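Long-range contacts in glycoside Hydrolase (Bacteroides uniformis, PDB 5TA0), which probably hydrolyses agarose-type galactans as a GH86-family glycoside hydrolase, here a variant caught with a neoagaro-oligosaccharide in its cleft: residues A[286-291]-A[329-334]; A[339-344]-A[478-483]. One frame throughout, in Å; residues are numbered along the deposited sequence.

Contact 1 of 2, residues A[286-291]-A[329-334]; sequences PCKDGK and QTHDYN. With GAL (beta-D-galactopyranose), chain C; AAL (3,6-anhydro-alpha-L-galactopyranose), chain B; SO4 (sulfate ion), chain E.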
loop_
_atom_site.group_PDB
_atom_site.type_symbol
_atom_site.label_atom_id
_atom_site.label_comp_id
_atom_site.label_asym_id
_atom_site.label_seq_id
_atom_site.Cartn_x
_atom_site.Cartn_y
_atom_site.Cartn_z
ATOM N N PRO A 286 11.211 -7.154 -9.385
ATOM C CA PRO A 286 11.924 -6.732 -10.610
ATOM C C PRO A 286 13.069 -7.630 -11.038
ATOM O O PRO A 286 13.516 -7.500 -12.178
ATOM C CB PRO A 286 12.451 -5.349 -10.245
ATOM C CG PRO A 286 12.588 -5.406 -8.747
ATOM C CD PRO A 286 11.416 -6.194 -8.285
ATOM N N CYS A 287 13.538 -8.515 -10.178
ATOM C CA CYS A 287 14.733 -9.312 -10.497
ATOM C C CYS A 287 14.804 -10.554 -9.616
ATOM O O CYS A 287 15.530 -10.587 -8.630
ATOM C CB CYS A 287 15.985 -8.453 -10.344
ATOM S SG CYS A 287 16.181 -7.640 -8.753
ATOM N N LYS A 288 13.995 -11.544 -9.969
ATOM C CA LYS A 288 13.990 -12.829 -9.272
ATOM C C LYS A 288 14.520 -13.869 -10.241
ATOM O O LYS A 288 13.804 -14.318 -11.146
ATOM C CB LYS A 288 12.594 -13.198 -8.779
ATOM C CG LYS A 288 12.574 -14.451 -7.913
ATOM C CD LYS A 288 11.199 -14.716 -7.347
ATOM C CE LYS A 288 11.192 -15.895 -6.402
ATOM N NZ LYS A 288 11.383 -17.189 -7.105
ATOM N N ASP A 289 15.794 -14.207 -10.069
ATOM C CA ASP A 289 16.512 -15.090 -11.011
ATOM C C ASP A 289 16.353 -14.580 -12.454
ATOM O O ASP A 289 16.042 -15.360 -13.375
ATOM C CB ASP A 289 16.028 -16.543 -10.894
ATOM C CG ASP A 289 16.217 -17.121 -9.507
ATOM O OD1 ASP A 289 17.321 -16.980 -8.929
ATOM O OD2 ASP A 289 15.259 -17.745 -9.005
ATOM N N GLY A 290 16.518 -13.270 -12.638
ATOM C CA GLY A 290 16.429 -12.624 -13.936
ATOM C C GLY A 290 15.025 -12.378 -14.479
ATOM O O GLY A 290 14.885 -11.825 -15.573
ATOM N N LYS A 291 14.003 -12.743 -13.709
ATOM C CA LYS A 291 12.611 -12.574 -14.115
ATOM C C LYS A 291 11.994 -11.325 -13.485
ATOM O O LYS A 291 12.387 -10.904 -12.373
ATOM C CB LYS A 291 11.784 -13.785 -13.717
ATOM C CG LYS A 291 12.326 -15.120 -14.222
ATOM C CD LYS A 291 12.099 -15.292 -15.705
ATOM C CE LYS A 291 12.614 -16.647 -16.196
ATOM N NZ LYS A 291 12.908 -16.586 -17.652
ATOM N N GLN A 329 10.848 -6.196 -3.803
ATOM C CA GLN A 329 11.821 -7.102 -3.223
ATOM C C GLN A 329 12.826 -7.369 -4.333
ATOM O O GLN A 329 12.418 -7.757 -5.421
ATOM C CB GLN A 329 11.147 -8.385 -2.753
ATOM C CG GLN A 329 12.145 -9.389 -2.223
ATOM C CD GLN A 329 11.556 -10.521 -1.432
ATOM O OE1 GLN A 329 10.332 -10.710 -1.374
ATOM N NE2 GLN A 329 12.463 -11.326 -0.829
ATOM N N THR A 330 14.103 -7.197 -4.039
ATOM C CA THR A 330 15.147 -7.195 -5.073
ATOM C C THR A 330 16.050 -8.444 -4.958
ATOM O O THR A 330 17.220 -8.338 -4.662
ATOM C CB THR A 330 15.979 -5.897 -5.021
ATOM O OG1 THR A 330 16.585 -5.743 -3.741
ATOM C CG2 THR A 330 15.113 -4.657 -5.319
ATOM N N HIS A 331 15.491 -9.610 -5.236
ATOM C CA HIS A 331 16.168 -10.896 -4.912
ATOM C C HIS A 331 17.594 -10.951 -5.441
ATOM O O HIS A 331 18.507 -11.282 -4.710
ATOM C CB HIS A 331 15.451 -12.070 -5.524
ATOM C CG HIS A 331 14.060 -12.234 -5.040
ATOM N ND1 HIS A 331 13.012 -11.510 -5.557
ATOM C CD2 HIS A 331 13.537 -13.035 -4.090
ATOM C CE1 HIS A 331 11.900 -11.851 -4.933
ATOM N NE2 HIS A 331 12.191 -12.765 -4.029
ATOM N N ASP A 332 17.757 -10.613 -6.718
ATOM C CA ASP A 332 19.073 -10.755 -7.362
ATOM C C ASP A 332 20.102 -9.773 -6.834
ATOM O O ASP A 332 21.295 -9.914 -7.137
ATOM C CB ASP A 332 18.965 -10.625 -8.892
ATOM C CG ASP A 332 18.146 -11.755 -9.543
ATOM O OD1 ASP A 332 17.837 -12.753 -8.879
ATOM O OD2 ASP A 332 17.784 -11.603 -10.732
ATOM N N TYR A 333 19.691 -8.787 -6.029
ATOM C CA TYR A 333 20.591 -7.823 -5.413
ATOM C C TYR A 333 20.652 -7.912 -3.889
ATOM O O TYR A 333 21.321 -7.120 -3.262
ATOM C CB TYR A 333 20.181 -6.404 -5.821
ATOM C CG TYR A 333 20.553 -6.089 -7.232
ATOM C CD1 TYR A 333 19.749 -6.466 -8.298
ATOM C CD2 TYR A 333 21.729 -5.414 -7.508
ATOM C CE1 TYR A 333 20.125 -6.185 -9.610
ATOM C CE2 TYR A 333 22.106 -5.119 -8.798
ATOM C CZ TYR A 333 21.317 -5.519 -9.844
ATOM O OH TYR A 333 21.724 -5.183 -11.139
ATOM N N ASN A 334 19.966 -8.881 -3.298
ATOM C CA ASN A 334 19.868 -8.954 -1.834
ATOM C C ASN A 334 21.047 -9.651 -1.152
ATOM O O ASN A 334 21.151 -9.613 0.087
ATOM C CB ASN A 334 18.525 -9.549 -1.431
ATOM C CG ASN A 334 17.399 -8.543 -1.532
ATOM O OD1 ASN A 334 17.634 -7.337 -1.699
ATOM N ND2 ASN A 334 16.172 -9.036 -1.455
HETATM C C1 GAL C . 12.229 -16.385 -2.302
HETATM C C2 GAL C . 12.628 -15.335 -1.287
HETATM C C3 GAL C . 11.469 -14.986 -0.358
HETATM C C4 GAL C . 10.210 -14.681 -1.159
HETATM C C5 GAL C . 9.920 -15.833 -2.112
HETATM C C6 GAL C . 8.637 -15.615 -2.888
HETATM O O1 GAL C . 13.276 -16.629 -3.259
HETATM O O2 GAL C . 13.705 -15.798 -0.475
HETATM O O3 GAL C . 11.918 -13.880 0.431
HETATM O O4 GAL C . 10.369 -13.477 -1.923
HETATM O O5 GAL C . 11.044 -15.960 -2.995
HETATM O O6 GAL C . 8.384 -16.733 -3.740
HETATM C C1 AAL B . 11.206 -13.680 1.654
HETATM C C2 AAL B . 12.226 -13.243 2.706
HETATM C C3 AAL B . 11.475 -12.641 3.866
HETATM C C4 AAL B . 10.669 -11.449 3.431
HETATM C C5 AAL B . 9.580 -12.169 2.690
HETATM C C6 AAL B . 9.214 -13.260 3.667
HETATM O O2 AAL B . 13.135 -12.274 2.168
HETATM O O3 AAL B . 10.472 -13.580 4.302
HETATM O O4 AAL B . 10.118 -10.839 4.575
HETATM O O5 AAL B . 10.162 -12.703 1.498
HETATM S S SO4 E . 15.954 -12.679 -0.386
HETATM O O1 SO4 E . 15.304 -11.410 -0.784
HETATM O O2 SO4 E . 14.978 -13.545 0.334
HETATM O O3 SO4 E . 17.086 -12.373 0.522
HETATM O O4 SO4 E . 16.432 -13.360 -1.615
HETATM O O HOH W 1 12.761 -9.420 -7.554
#
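Asp332 grips the tip of a hairpin formed by Lys288 to Lys291 in a mainly polar loop-to-turn contact beside the glycan-binding cleft, where both segments follow neighbouring parallel barrel strands, 277-285 and 321-326. Two successive turn amides converge on its carboxylate: Asp289 N reaches Asp332 OD1 at 2.8 Å, and Gly290 N reaches Asp332 OD2 at 2.8 Å. Each oxygen uses its syn lone pair, so the carboxylate receives the pair of N-H groups like a fork. With its CG swung beside its own backbone N (chi1 -65°), the side chain faces the turn while Asp332 N donates to Cys287 O at 2.9 Å. The hairpin is a two-residue one with a type I' turn, whose inner residues, Asp289 and Gly290, both have positive phi. With an alanine in place of this aspartate, the amides of Asp289 and Gly290 would probably lose their shared carboxylate and the turn would be freer to shift.

On the cleft side, the His331 ring lies between two aliphatic segments. Lys288 CG sits over the centre of one face, 3.9 Å from the ring centroid in a CH-pi contact, and Gln329 CG lies nearer the rim of the opposite face. The ring is also held at its nitrogens. His331 NE2 donates to galactose O4 at 2.9 Å, while ND1 pairs with a water that accepts from Cys287 N and donates to Gln329 O. The amide of Gln329 extends the sugar binding: OE1 accepts from the same O4, and NE2 donates to galactose O3 at 2.9 Å. On the protein side, Cys287 SG meets the edge of the Tyr333 ring, 3.8 Å from CD1, and the hydroxyl of that tyrosine is hydrogen-bonded to Asp485.

Contact 2 of 2, residues A[339-344]-A[478-483]; sequences SPYRDW and LYLKGG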
loop_
_atom_site.group_PDB
_atom_site.type_symbol
_atom_site.label_atom_id
_atom_site.label_comp_id
_atom_site.label_asym_id
_atom_site.label_seq_id
_atom_site.Cartn_x
_atom_site.Cartn_y
_atom_site.Cartn_z
ATOM N N SER A 339 23.694 -0.337 -3.364
ATOM C CA SER A 339 23.973 0.455 -4.556
ATOM C C SER A 339 22.876 1.457 -4.836
ATOM O O SER A 339 21.706 1.224 -4.493
ATOM C CB SER A 339 24.155 -0.415 -5.791
ATOM O OG SER A 339 22.970 -1.104 -6.123
ATOM N N PRO A 340 23.206 2.539 -5.539
ATOM C CA PRO A 340 22.167 3.430 -6.002
ATOM C C PRO A 340 21.149 2.715 -6.885
ATOM O O PRO A 340 19.942 3.014 -6.799
ATOM C CB PRO A 340 22.943 4.486 -6.794
ATOM C CG PRO A 340 24.281 4.538 -6.106
ATOM C CD PRO A 340 24.558 3.118 -5.733
ATOM N N TYR A 341 21.588 1.782 -7.720
ATOM C CA TYR A 341 20.675 1.051 -8.587
ATOM C C TYR A 341 19.641 0.242 -7.793
ATOM O O TYR A 341 18.431 0.219 -8.138
ATOM C CB TYR A 341 21.430 0.136 -9.549
ATOM C CG TYR A 341 20.532 -0.612 -10.483
ATOM C CD1 TYR A 341 19.810 0.052 -11.472
ATOM C CD2 TYR A 341 20.382 -1.983 -10.377
ATOM C CE1 TYR A 341 18.973 -0.635 -12.330
ATOM C CE2 TYR A 341 19.547 -2.684 -11.230
ATOM C CZ TYR A 341 18.842 -2.010 -12.214
ATOM O OH TYR A 341 18.024 -2.739 -13.045
ATOM N N ARG A 342 20.082 -0.445 -6.739
ATOM C CA ARG A 342 19.125 -1.204 -5.948
ATOM C C ARG A 342 18.066 -0.275 -5.343
ATOM O O ARG A 342 16.884 -0.621 -5.337
ATOM C CB ARG A 342 19.844 -1.999 -4.877
ATOM C CG ARG A 342 18.938 -3.027 -4.220
ATOM C CD ARG A 342 19.667 -3.912 -3.250
ATOM N NE ARG A 342 20.115 -3.200 -2.066
ATOM C CZ ARG A 342 21.024 -3.659 -1.217
ATOM N NH1 ARG A 342 21.382 -2.921 -0.179
ATOM N NH2 ARG A 342 21.604 -4.839 -1.403
ATOM N N ASP A 343 18.478 0.903 -4.900
ATOM C CA ASP A 343 17.514 1.914 -4.422
ATOM C C ASP A 343 16.544 2.342 -5.535
ATOM O O ASP A 343 15.343 2.490 -5.273
ATOM C CB ASP A 343 18.209 3.129 -3.840
ATOM C CG ASP A 343 18.798 2.921 -2.458
ATOM O OD1 ASP A 343 18.527 1.896 -1.809
ATOM O OD2 ASP A 343 19.571 3.819 -2.042
ATOM N N TRP A 344 17.019 2.530 -6.769
ATOM C CA TRP A 344 16.145 2.839 -7.906
ATOM C C TRP A 344 15.064 1.767 -8.090
ATOM O O TRP A 344 13.879 2.069 -8.295
ATOM C CB TRP A 344 16.937 3.010 -9.212
ATOM C CG TRP A 344 16.095 2.944 -10.435
ATOM C CD1 TRP A 344 16.033 1.923 -11.339
ATOM C CD2 TRP A 344 15.108 3.895 -10.853
ATOM N NE1 TRP A 344 15.113 2.192 -12.309
ATOM C CE2 TRP A 344 14.521 3.396 -12.036
ATOM C CE3 TRP A 344 14.667 5.128 -10.349
ATOM C CZ2 TRP A 344 13.528 4.091 -12.734
ATOM C CZ3 TRP A 344 13.650 5.806 -11.038
ATOM C CH2 TRP A 344 13.103 5.283 -12.215
ATOM N N LEU A 478 12.193 12.031 -11.779
ATOM C CA LEU A 478 12.950 10.961 -11.143
ATOM C C LEU A 478 13.052 9.782 -12.092
ATOM O O LEU A 478 12.045 9.177 -12.444
ATOM C CB LEU A 478 12.298 10.538 -9.832
ATOM C CG LEU A 478 13.061 9.462 -9.057
ATOM C CD1 LEU A 478 14.413 9.947 -8.577
ATOM C CD2 LEU A 478 12.211 9.021 -7.877
ATOM N N TYR A 479 14.287 9.471 -12.524
ATOM C CA TYR A 479 14.516 8.438 -13.538
ATOM C C TYR A 479 15.891 7.793 -13.339
ATOM O O TYR A 479 16.705 8.269 -12.547
ATOM C CB TYR A 479 14.417 9.063 -14.960
ATOM C CG TYR A 479 15.439 10.131 -15.263
ATOM C CD1 TYR A 479 15.217 11.464 -14.907
ATOM C CD2 TYR A 479 16.653 9.803 -15.880
ATOM C CE1 TYR A 479 16.164 12.456 -15.172
ATOM C CE2 TYR A 479 17.597 10.780 -16.152
ATOM C CZ TYR A 479 17.352 12.105 -15.802
ATOM O OH TYR A 479 18.298 13.086 -16.059
ATOM N N LEU A 480 16.135 6.750 -14.131
ATOM C CA LEU A 480 17.390 6.018 -14.113
ATOM C C LEU A 480 18.336 6.508 -15.220
ATOM O O LEU A 480 17.956 6.529 -16.397
ATOM C CB LEU A 480 17.141 4.526 -14.281
ATOM C CG LEU A 480 18.364 3.592 -14.365
ATOM C CD1 LEU A 480 19.119 3.565 -13.048
ATOM C CD2 LEU A 480 17.888 2.209 -14.766
ATOM N N LYS A 481 19.567 6.826 -14.829
ATOM C CA LYS A 481 20.643 7.173 -15.781
ATOM C C LYS A 481 21.609 5.997 -15.876
ATOM O O LYS A 481 22.103 5.526 -14.856
ATOM C CB LYS A 481 21.398 8.401 -15.293
ATOM C CG LYS A 481 22.556 8.827 -16.208
ATOM C CD LYS A 481 23.215 10.086 -15.705
ATOM C CE LYS A 481 24.137 10.663 -16.767
ATOM N NZ LYS A 481 24.763 11.898 -16.252
ATOM N N GLY A 482 21.908 5.552 -17.096
ATOM C CA GLY A 482 22.934 4.520 -17.314
ATOM C C GLY A 482 22.484 3.086 -17.349
ATOM O O GLY A 482 23.329 2.177 -17.357
ATOM N N GLY A 483 21.177 2.833 -17.378
ATOM C CA GLY A 483 20.655 1.491 -17.461
ATOM C C GLY A 483 20.941 0.649 -16.233
ATOM O O GLY A 483 21.152 1.184 -15.132
#
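The Trp344 indole carries the backbone of Tyr479 and the side chain of Leu480 on one face, both offset toward its rim, while Leu478 O lies near the ring plane at the edge. Leu480 CB stands over the five-membered ring in a CH-pi contact, 18° off the normal, and comes within 3.6 Å of Trp344 CE2. The six-membered ring slides over the strand backbone, with Trp344 CH2 3.7 Å from Tyr479 CA. Tyr341 is met differently: the methyls of Leu480 arrive at the edge of its ring, Leu480 CD2 lying 3.9 Å from Tyr341 CE1.

Leu480 thus touches two aromatic side chains set about one helical turn apart. Its CG stands anti to the backbone N (chi1 177°), which carries the branched end out from the strand to both rings. Leu478 CG adds a looser apolar touch, 4.2 Å from Trp344 CZ3. No hydrogen bond crosses the contact. Ser339, at the N-cap, instead uses its OG to accept from Arg342 N and hold the first turn of the helix.

Helix 340-358, a barrel helix, here packs across strand 472-481 of the beta-sandwich; the axes of 340-344 and 478-481 run at 138° to each other. Pro340 rests on Val487 and Pro488 of the adjoining strand, and Leu478 on Lys412 and Leu416 of helix 411-416.

Overall arrangement
Neither contact is deep core: both are partly buried, and their centres lie about 15 Å apart on the same side of the chain's centre. Contact 1 is mainly polar and local to the barrel, joining two loops that line a sugar site; contact 2 is apolar and joins barrel to sandwich. Hydrogen bonds fix the turn and, through Gln329 and His331, meet the sugar in contact 1, whereas apolar side chains pack on aromatic rings in contact 2. Helix 340-358 links them, supplying Tyr341 and Trp344 to contact 2 while its Leu345 packs against Cys287, Thr330 and Tyr333 of contact 1. Arg342 NH2 probably hydrogen-bonds Tyr333 O, and the rings of Tyr333 and Tyr341 meet.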